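Local coordinates for protein 3-hydroxyisobutyrate dehydrogenase (Salmonella typhimurium, PDB 3G0O) that probably oxidises L-threonate to 2-oxo-tetronate with NAD(+), or less readily NADP(+), as a member of the 3-hydroxyisobutyrate dehydrogenase-related family, at residues V72-A75 and A76-R79; I104-A107 and D108-I112; D233-Y236 and T237-A241. All coordinates share one frame; numbering follows the deposited sequence.

Contact 1 (V72-A75 and A76-R79); sequences VVNA and AQVR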
ATOM      1  N   VAL A  72      16.199  18.311  -4.541  1.00 22.55           N
ATOM      2  CA  VAL A  72      15.570  18.842  -5.738  1.00 23.69           C
ATOM      3  C   VAL A  72      14.930  17.733  -6.573  1.00 24.86           C
ATOM      4  O   VAL A  72      15.140  16.547  -6.321  1.00 24.68           O
ATOM      5  CB  VAL A  72      16.585  19.633  -6.595  1.00 24.23           C
ATOM      6  CG1 VAL A  72      17.074  20.844  -5.815  1.00 23.00           C
ATOM      7  CG2 VAL A  72      17.755  18.743  -6.985  1.00 23.90           C
ATOM      8  N   VAL A  73      14.161  18.138  -7.575  1.00 24.51           N
ATOM      9  CA  VAL A  73      13.437  17.207  -8.432  1.00 26.17           C
ATOM     10  C   VAL A  73      14.261  16.271  -9.310  1.00 24.92           C
ATOM     11  O   VAL A  73      13.987  15.071  -9.361  1.00 25.75           O
ATOM     12  CB  VAL A  73      12.436  17.974  -9.338  1.00 26.62           C
ATOM     13  CG1 VAL A  73      11.732  17.014 -10.278  1.00 29.21           C
ATOM     14  CG2 VAL A  73      11.417  18.703  -8.479  1.00 29.13           C
ATOM     15  N   ASN A  74      15.269  16.795  -9.994  1.00 23.50           N
ATOM     16  CA  ASN A  74      16.047  15.947 -10.890  1.00 24.40           C
ATOM     17  C   ASN A  74      17.546  16.214 -10.953  1.00 23.54           C
ATOM     18  O   ASN A  74      18.058  17.154 -10.342  1.00 23.15           O
ATOM     19  CB  ASN A  74      15.469  16.052 -12.300  1.00 25.09           C
ATOM     20  CG  ASN A  74      15.404  17.481 -12.779  1.00 27.23           C
ATOM     21  OD1 ASN A  74      16.404  18.198 -12.755  1.00 25.95           O
ATOM     22  ND2 ASN A  74      14.226  17.908 -13.213  1.00 27.47           N
ATOM     23  N   ALA A  75      18.234  15.371 -11.719  1.00 23.09           N
ATOM     24  CA  ALA A  75      19.677  15.463 -11.900  1.00 24.04           C
ATOM     25  C   ALA A  75      20.087  16.794 -12.512  1.00 25.24           C
ATOM     26  O   ALA A  75      21.115  17.369 -12.144  1.00 24.74           O
ATOM     27  CB  ALA A  75      20.162  14.322 -12.784  1.00 22.46           C
ATOM     28  N   ALA A  76      19.284  17.277 -13.455  1.00 25.64           N
ATOM     29  CA  ALA A  76      19.585  18.540 -14.113  1.00 26.80           C
ATOM     30  C   ALA A  76      19.693  19.640 -13.063  1.00 26.84           C
ATOM     31  O   ALA A  76      20.612  20.459 -13.100  1.00 27.76           O
ATOM     32  CB  ALA A  76      18.500  18.875 -15.124  1.00 26.48           C
ATOM     33  N   GLN A  77      18.756  19.645 -12.120  1.00 27.12           N
ATOM     34  CA  GLN A  77      18.755  20.644 -11.064  1.00 26.56           C
ATOM     35  C   GLN A  77      19.897  20.428 -10.071  1.00 26.16           C
ATOM     36  O   GLN A  77      20.421  21.389  -9.505  1.00 25.73           O
ATOM     37  CB  GLN A  77      17.401  20.649 -10.350  1.00 28.72           C
ATOM     38  CG  GLN A  77      16.312  21.370 -11.144  1.00 32.16           C
ATOM     39  CD  GLN A  77      14.922  21.196 -10.558  1.00 34.33           C
ATOM     40  OE1 GLN A  77      14.733  21.239  -9.342  1.00 36.02           O
ATOM     41  NE2 GLN A  77      13.934  21.015 -11.428  1.00 36.58           N
ATOM     42  N   VAL A  78      20.289  19.175  -9.859  1.00 23.89           N
ATOM     43  CA  VAL A  78      21.394  18.892  -8.949  1.00 23.03           C
ATOM     44  C   VAL A  78      22.658  19.466  -9.578  1.00 22.85           C
ATOM     45  O   VAL A  78      23.441  20.150  -8.916  1.00 22.01           O
ATOM     46  CB  VAL A  78      21.593  17.373  -8.729  1.00 22.66           C
ATOM     47  CG1 VAL A  78      22.813  17.133  -7.851  1.00 21.71           C
ATOM     48  CG2 VAL A  78      20.356  16.770  -8.077  1.00 21.81           C
ATOM     49  N   ARG A  79      22.847  19.187 -10.864  1.00 22.57           N
ATOM     50  CA  ARG A  79      24.010  19.682 -11.583  1.00 24.50           C
ATOM     51  C   ARG A  79      24.064  21.206 -11.630  1.00 25.44           C
ATOM     52  O   ARG A  79      25.147  21.789 -11.575  1.00 25.55           O
ATOM     53  CB  ARG A  79      24.037  19.118 -13.006  1.00 26.41           C
ATOM     54  CG  ARG A  79      24.373  17.634 -13.075  1.00 27.90           C
ATOM     55  CD  ARG A  79      24.696  17.223 -14.501  1.00 30.83           C
ATOM     56  NE  ARG A  79      25.427  15.958 -14.548  1.00 32.20           N
ATOM     57  CZ  ARG A  79      24.860  14.756 -14.537  1.00 33.35           C
ATOM     58  NH1 ARG A  79      23.539  14.638 -14.491  1.00 34.22           N
ATOM     59  NH2 ARG A  79      25.620  13.669 -14.567  1.00 33.06           N
TER
HETATM   60  O   HOH W   1      13.233  20.918  -7.241  1.00 35.72           O

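Contact 2 (I104-A107 and D108-I112); sequences ISSA and DAQEI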
ATOM      1  N   ILE A 104      17.599  10.391  -9.075  1.00 17.77           N
ATOM      2  CA  ILE A 104      18.439  10.340 -10.260  1.00 19.39           C
ATOM      3  C   ILE A 104      18.911   8.925 -10.597  1.00 19.15           C
ATOM      4  O   ILE A 104      18.764   8.000  -9.803  1.00 18.71           O
ATOM      5  CB  ILE A 104      19.666  11.265 -10.056  1.00 20.01           C
ATOM      6  CG1 ILE A 104      20.583  10.709  -8.959  1.00 19.54           C
ATOM      7  CG2 ILE A 104      19.196  12.658  -9.672  1.00 20.71           C
ATOM      8  CD1 ILE A 104      21.782  11.600  -8.632  1.00 18.78           C
ATOM      9  N   SER A 105      19.496   8.764 -11.779  1.00 18.85           N
ATOM     10  CA  SER A 105      19.982   7.462 -12.204  1.00 20.29           C
ATOM     11  C   SER A 105      21.256   7.125 -11.446  1.00 20.18           C
ATOM     12  O   SER A 105      21.913   8.010 -10.889  1.00 20.96           O
ATOM     13  CB  SER A 105      20.285   7.470 -13.700  1.00 19.72           C
ATOM     14  OG  SER A 105      21.440   8.244 -13.967  1.00 17.60           O
ATOM     15  N   SER A 106      21.593   5.842 -11.415  1.00 21.13           N
ATOM     16  CA  SER A 106      22.806   5.396 -10.749  1.00 21.91           C
ATOM     17  C   SER A 106      24.011   6.002 -11.460  1.00 22.84           C
ATOM     18  O   SER A 106      24.986   6.415 -10.820  1.00 23.00           O
ATOM     19  CB  SER A 106      22.907   3.876 -10.786  1.00 23.17           C
ATOM     20  OG  SER A 106      24.056   3.435 -10.090  1.00 27.05           O
ATOM     21  N   ALA A 107      23.939   6.061 -12.788  1.00 21.31           N
ATOM     22  CA  ALA A 107      25.028   6.625 -13.579  1.00 22.72           C
ATOM     23  C   ALA A 107      25.268   8.084 -13.187  1.00 22.22           C
ATOM     24  O   ALA A 107      26.409   8.493 -12.994  1.00 22.26           O
ATOM     25  CB  ALA A 107      24.700   6.526 -15.069  1.00 21.74           C
ATOM     26  N   ASP A 108      24.194   8.862 -13.072  1.00 21.83           N
ATOM     27  CA  ASP A 108      24.330  10.266 -12.701  1.00 22.57           C
ATOM     28  C   ASP A 108      24.911  10.439 -11.300  1.00 21.74           C
ATOM     29  O   ASP A 108      25.727  11.335 -11.065  1.00 21.31           O
ATOM     30  CB  ASP A 108      22.987  10.986 -12.797  1.00 24.22           C
ATOM     31  CG  ASP A 108      22.653  11.412 -14.220  1.00 27.74           C
ATOM     32  OD1 ASP A 108      23.584  11.755 -14.979  1.00 30.34           O
ATOM     33  OD2 ASP A 108      21.460  11.424 -14.579  1.00 30.13           O
ATOM     34  N   ALA A 109      24.494   9.588 -10.368  1.00 21.44           N
ATOM     35  CA  ALA A 109      25.015   9.659  -9.008  1.00 22.75           C
ATOM     36  C   ALA A 109      26.527   9.406  -9.016  1.00 24.36           C
ATOM     37  O   ALA A 109      27.287  10.072  -8.304  1.00 23.86           O
ATOM     38  CB  ALA A 109      24.321   8.635  -8.123  1.00 20.78           C
ATOM     39  N   GLN A 110      26.961   8.440  -9.820  1.00 24.50           N
ATOM     40  CA  GLN A 110      28.381   8.113  -9.911  1.00 26.19           C
ATOM     41  C   GLN A 110      29.175   9.222 -10.604  1.00 26.68           C
ATOM     42  O   GLN A 110      30.278   9.564 -10.175  1.00 26.10           O
ATOM     43  CB  GLN A 110      28.563   6.788 -10.651  1.00 27.59           C
ATOM     44  CG  GLN A 110      28.007   5.590  -9.896  1.00 31.22           C
ATOM     45  CD  GLN A 110      28.010   4.321 -10.724  1.00 34.16           C
ATOM     46  OE1 GLN A 110      29.049   3.893 -11.219  1.00 36.07           O
ATOM     47  NE2 GLN A 110      26.840   3.711 -10.880  1.00 36.93           N
ATOM     48  N   GLU A 111      28.612   9.783 -11.671  1.00 26.16           N
ATOM     49  CA  GLU A 111      29.267  10.862 -12.405  1.00 27.89           C
ATOM     50  C   GLU A 111      29.435  12.096 -11.515  1.00 28.40           C
ATOM     51  O   GLU A 111      30.492  12.735 -11.499  1.00 27.05           O
ATOM     52  CB  GLU A 111      28.443  11.225 -13.638  1.00 29.93           C
ATOM     53  CG  GLU A 111      28.487  10.179 -14.746  1.00 35.80           C
ATOM     54  CD  GLU A 111      27.367  10.348 -15.764  1.00 39.34           C
ATOM     55  OE1 GLU A 111      27.085  11.500 -16.160  1.00 41.11           O
ATOM     56  OE2 GLU A 111      26.777   9.325 -16.173  1.00 41.38           O
ATOM     57  N   ILE A 112      28.383  12.423 -10.774  1.00 26.46           N
ATOM     58  CA  ILE A 112      28.396  13.569  -9.876  1.00 25.44           C
ATOM     59  C   ILE A 112      29.382  13.355  -8.735  1.00 26.04           C
ATOM     60  O   ILE A 112      30.087  14.281  -8.333  1.00 25.59           O
ATOM     61  CB  ILE A 112      26.985  13.816  -9.288  1.00 24.07           C
ATOM     62  CG1 ILE A 112      26.031  14.228 -10.411  1.00 23.79           C
ATOM     63  CG2 ILE A 112      27.044  14.874  -8.194  1.00 23.25           C
ATOM     64  CD1 ILE A 112      24.579  14.311  -9.995  1.00 23.43           C
TER
HETATM   65  O   HOH W   2      18.795  10.839 -13.845  1.00 24.89           O

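Contact 3 (D233-Y236 and T237-A241); sequences DGDY and TPRSA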
ATOM      1  N   ASP A 233     -11.635  14.979  -1.541  1.00 26.35           N
ATOM      2  CA  ASP A 233     -11.853  16.408  -1.347  1.00 28.20           C
ATOM      3  C   ASP A 233     -11.905  17.185  -2.657  1.00 28.50           C
ATOM      4  O   ASP A 233     -12.165  18.388  -2.655  1.00 30.85           O
ATOM      5  CB  ASP A 233     -10.762  17.000  -0.449  1.00 28.80           C
ATOM      6  CG  ASP A 233     -10.793  16.437   0.960  1.00 30.38           C
ATOM      7  OD1 ASP A 233     -11.901  16.207   1.484  1.00 30.90           O
ATOM      8  OD2 ASP A 233      -9.708  16.237   1.547  1.00 31.32           O
ATOM      9  N   GLY A 234     -11.665  16.502  -3.773  1.00 26.93           N
ATOM     10  CA  GLY A 234     -11.696  17.173  -5.064  1.00 26.84           C
ATOM     11  C   GLY A 234     -10.686  18.302  -5.186  1.00 27.66           C
ATOM     12  O   GLY A 234     -10.906  19.273  -5.915  1.00 28.33           O
ATOM     13  N   ASP A 235      -9.571  18.178  -4.474  1.00 25.84           N
ATOM     14  CA  ASP A 235      -8.530  19.193  -4.510  1.00 25.40           C
ATOM     15  C   ASP A 235      -7.278  18.672  -5.219  1.00 23.58           C
ATOM     16  O   ASP A 235      -6.471  17.949  -4.632  1.00 23.55           O
ATOM     17  CB  ASP A 235      -8.199  19.641  -3.084  1.00 26.28           C
ATOM     18  CG  ASP A 235      -7.035  20.604  -3.031  1.00 28.61           C
ATOM     19  OD1 ASP A 235      -6.817  21.329  -4.027  1.00 29.67           O
ATOM     20  OD2 ASP A 235      -6.350  20.642  -1.988  1.00 30.57           O
ATOM     21  N   TYR A 236      -7.124  19.042  -6.487  1.00 22.22           N
ATOM     22  CA  TYR A 236      -5.979  18.597  -7.269  1.00 22.05           C
ATOM     23  C   TYR A 236      -4.827  19.591  -7.278  1.00 23.01           C
ATOM     24  O   TYR A 236      -3.990  19.584  -8.185  1.00 21.90           O
ATOM     25  CB  TYR A 236      -6.432  18.255  -8.694  1.00 22.36           C
ATOM     26  CG  TYR A 236      -7.371  17.072  -8.706  1.00 22.48           C
ATOM     27  CD1 TYR A 236      -6.888  15.775  -8.523  1.00 21.73           C
ATOM     28  CD2 TYR A 236      -8.755  17.255  -8.788  1.00 23.52           C
ATOM     29  CE1 TYR A 236      -7.752  14.692  -8.416  1.00 20.68           C
ATOM     30  CE2 TYR A 236      -9.631  16.178  -8.678  1.00 22.79           C
ATOM     31  CZ  TYR A 236      -9.121  14.900  -8.487  1.00 22.88           C
ATOM     32  OH  TYR A 236      -9.982  13.839  -8.335  1.00 21.15           O
ATOM     33  N   THR A 237      -4.794  20.449  -6.259  1.00 22.70           N
ATOM     34  CA  THR A 237      -3.715  21.418  -6.110  1.00 24.06           C
ATOM     35  C   THR A 237      -2.474  20.536  -6.002  1.00 24.04           C
ATOM     36  O   THR A 237      -2.448  19.593  -5.216  1.00 24.83           O
ATOM     37  CB  THR A 237      -3.875  22.238  -4.811  1.00 23.28           C
ATOM     38  OG1 THR A 237      -5.061  23.036  -4.896  1.00 26.94           O
ATOM     39  CG2 THR A 237      -2.677  23.144  -4.599  1.00 25.68           C
ATOM     40  N   PRO A 238      -1.432  20.830  -6.788  1.00 23.50           N
ATOM     41  CA  PRO A 238      -0.207  20.027  -6.759  1.00 23.60           C
ATOM     42  C   PRO A 238       0.653  20.032  -5.496  1.00 24.10           C
ATOM     43  O   PRO A 238       1.141  21.077  -5.069  1.00 25.78           O
ATOM     44  CB  PRO A 238       0.568  20.547  -7.968  1.00 22.68           C
ATOM     45  CG  PRO A 238       0.180  22.000  -7.997  1.00 24.00           C
ATOM     46  CD  PRO A 238      -1.316  21.933  -7.759  1.00 24.19           C
ATOM     47  N   ARG A 239       0.815  18.856  -4.896  1.00 22.15           N
ATOM     48  CA  ARG A 239       1.687  18.700  -3.740  1.00 22.34           C
ATOM     49  C   ARG A 239       2.921  18.129  -4.425  1.00 22.76           C
ATOM     50  O   ARG A 239       4.043  18.589  -4.223  1.00 21.85           O
ATOM     51  CB  ARG A 239       1.137  17.679  -2.739  1.00 22.38           C
ATOM     52  CG  ARG A 239       0.070  18.205  -1.788  1.00 23.83           C
ATOM     53  CD  ARG A 239      -1.257  18.433  -2.478  1.00 25.04           C
ATOM     54  NE  ARG A 239      -2.336  18.603  -1.507  1.00 26.37           N
ATOM     55  CZ  ARG A 239      -3.624  18.671  -1.824  1.00 27.29           C
ATOM     56  NH1 ARG A 239      -4.000  18.587  -3.094  1.00 26.13           N
ATOM     57  NH2 ARG A 239      -4.539  18.810  -0.870  1.00 29.81           N
ATOM     58  N   SER A 240       2.669  17.115  -5.250  1.00 21.12           N
ATOM     59  CA  SER A 240       3.683  16.444  -6.056  1.00 21.09           C
ATOM     60  C   SER A 240       2.960  16.231  -7.391  1.00 19.02           C
ATOM     61  O   SER A 240       1.927  15.566  -7.439  1.00 18.71           O
ATOM     62  CB  SER A 240       4.071  15.106  -5.431  1.00 24.35           C
ATOM     63  OG  SER A 240       5.228  14.590  -6.064  1.00 27.71           O
ATOM     64  N   ALA A 241       3.504  16.803  -8.464  1.00 17.55           N
ATOM     65  CA  ALA A 241       2.873  16.750  -9.782  1.00 17.58           C
ATOM     66  C   ALA A 241       2.882  15.446 -10.574  1.00 15.97           C
ATOM     67  O   ALA A 241       3.736  14.577 -10.387  1.00 15.76           O
ATOM     68  CB  ALA A 241       3.443  17.858 -10.656  1.00 17.45           C
TER

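Contact 1 (V72-A75 and A76-R79)
Asn74 and Gln77 meet where the chain turns into helix 75-82, and the asparagine side chain accepts one of the amides of the first turn. Asn74 OD1 takes the backbone N-H of Gln77 at 2.8 Å, with the donor nearly in line with the side-chain C=O (168°). The torsion explains the reach: at chi1 55° CG sits between the backbone N and the carbonyl carbon of Asn74, which folds OD1 back over the helix start. The Gln77 side chain then runs across that of Asn74 at about a right angle, with the two amide planes 74° apart. Gln77 OE1 accepts from a water at 2.6 Å, which in turn accepts from Val73 N at 2.9 Å, so one water links the glutamine to the residue before the cap. Beside these polar groups Val72 CG2 presses on Val78 CG2 at 3.4 Å, tighter than an ordinary methyl contact. Regular helix bonds follow, Val78 N to Asn74 O at 3.0 Å and Arg79 N to Ala75 O at 2.8 Å. Farther out, the Arg79 guanidinium passes obliquely by Ala75 CB and forms salt bridges with Asp108 and Glu111 of helix 106-117, while Val72 O accepts from Ser102 OG. The whole is a classical asparagine N-cap, here at the strand-to-helix junction after strand 67-70 in a Rossmann-type dinucleotide-binding domain, where Val72 also touches the glycine-rich turn probably used for the cofactor.

Contact 2 (I104-A107 and D108-I112)
Ser105 OG meets two atoms of Asp108 at the start of helix 106-117. It accepts the backbone N-H of Asp108 at 3.0 Å in a fairly straight bond (161°), the N-cap interaction, and it lies 3.2 Å from Asp108 OD2, a weak hydrogen bond at best, since the serine proton could go to a different acceptor. With chi1 71° the hydroxyl is tucked between the serine's own N and carbonyl carbon, beside the amide of Asp108 in the first turn. A water joins the same pair a second time, donating to Asp108 OD2 and accepting from Ser105 N. Gln110, four residues on from Ser106, lays its extended side chain back along the helix start: NE2 donates to Ser106 OG at 2.9 Å, with the oxygen only 6° out of the glutamine amide plane, and more weakly to Ser106 O, which already takes Gln110 N. Away from these polar groups, Ile104 CD1 lies against Ala109 CB at 3.9 Å and Ile112 CD1 at 4.1 Å, an apolar contact on the buried side, where helix 75-82 and strand 122-129 also pack. Asp108 OD1 and Glu111 OE1 both reach Arg79 of helix 75-82. Held by that arginine and by the water, the Asp108 carboxylate would be expected to stay ionised and to interact favourably with the positive end of the helix dipole.

Contact 3 (D233-Y236 and T237-A241)
Asp235 and Thr237 form an Asx turn, and Arg239 closes over it, in the loop between helix 222-232 and helix 242-258; just before it Gly234, with positive phi, follows the end of the first helix in a Schellman motif. The Asp235 and Arg239 side chains run at a slant to one another, with the carboxylate and guanidinium planes 51° apart, so the ion pair is not the flat, two-pronged kind. Asp235 OD2 meets Arg239 NH2 at 2.8 Å in a salt bridge whose hydrogen bond is weak, bent to 121° at the proton. The neighbouring NH1 is turned to the main chain: it donates to Asp235 O at 3.0 Å, arriving from above that carbonyl plane, and to Thr237 O at 2.8 Å, this time in the carbonyl plane and on a lone pair. A bend at chi2 (73°) brings the long arginine chain back over the turn, where its head clasps backbone oxygens two and four residues earlier. Tyr236 starts out away from 237-241; its ring makes a cation-pi contact with Lys291, and its backbone bonds to Asp285. Arg239 also lies about 6 Å from a bound L(+)-tartaric acid, side chain to ligand. Asp235 OD1 carries two donors from one residue: Thr237 OG1 at 2.6 Å on its syn lone pair, and Thr237 N at 3.1 Å from above the carboxylate plane.

In the fold
Contacts 1 and 2 are two successive helix starts, following the neighbouring parallel strands 67-70 and 97-100 of the Rossmann-type sheet. Their centres are 11 Å apart, and they touch directly: Arg79 NH2 reaches Asp108 OD1 at 2.8 Å and Glu111 OE1 at 3.1 Å, while Ala75 N packs on Ile104 CG2 at 3.5 Å. Contact 3 belongs to the helical C-terminal region, its centre 23 Å from that of contact 1 and 30 Å from that of contact 2. The side chain of Lys179, the predicted active-site residue, is about 8 Å from that of Ile104 and about 10 Å from that of Val73. The bound tartaric acid is nearer contact 3, about 6 Å from the Arg239 side chain against about 11 Å from that of Val73.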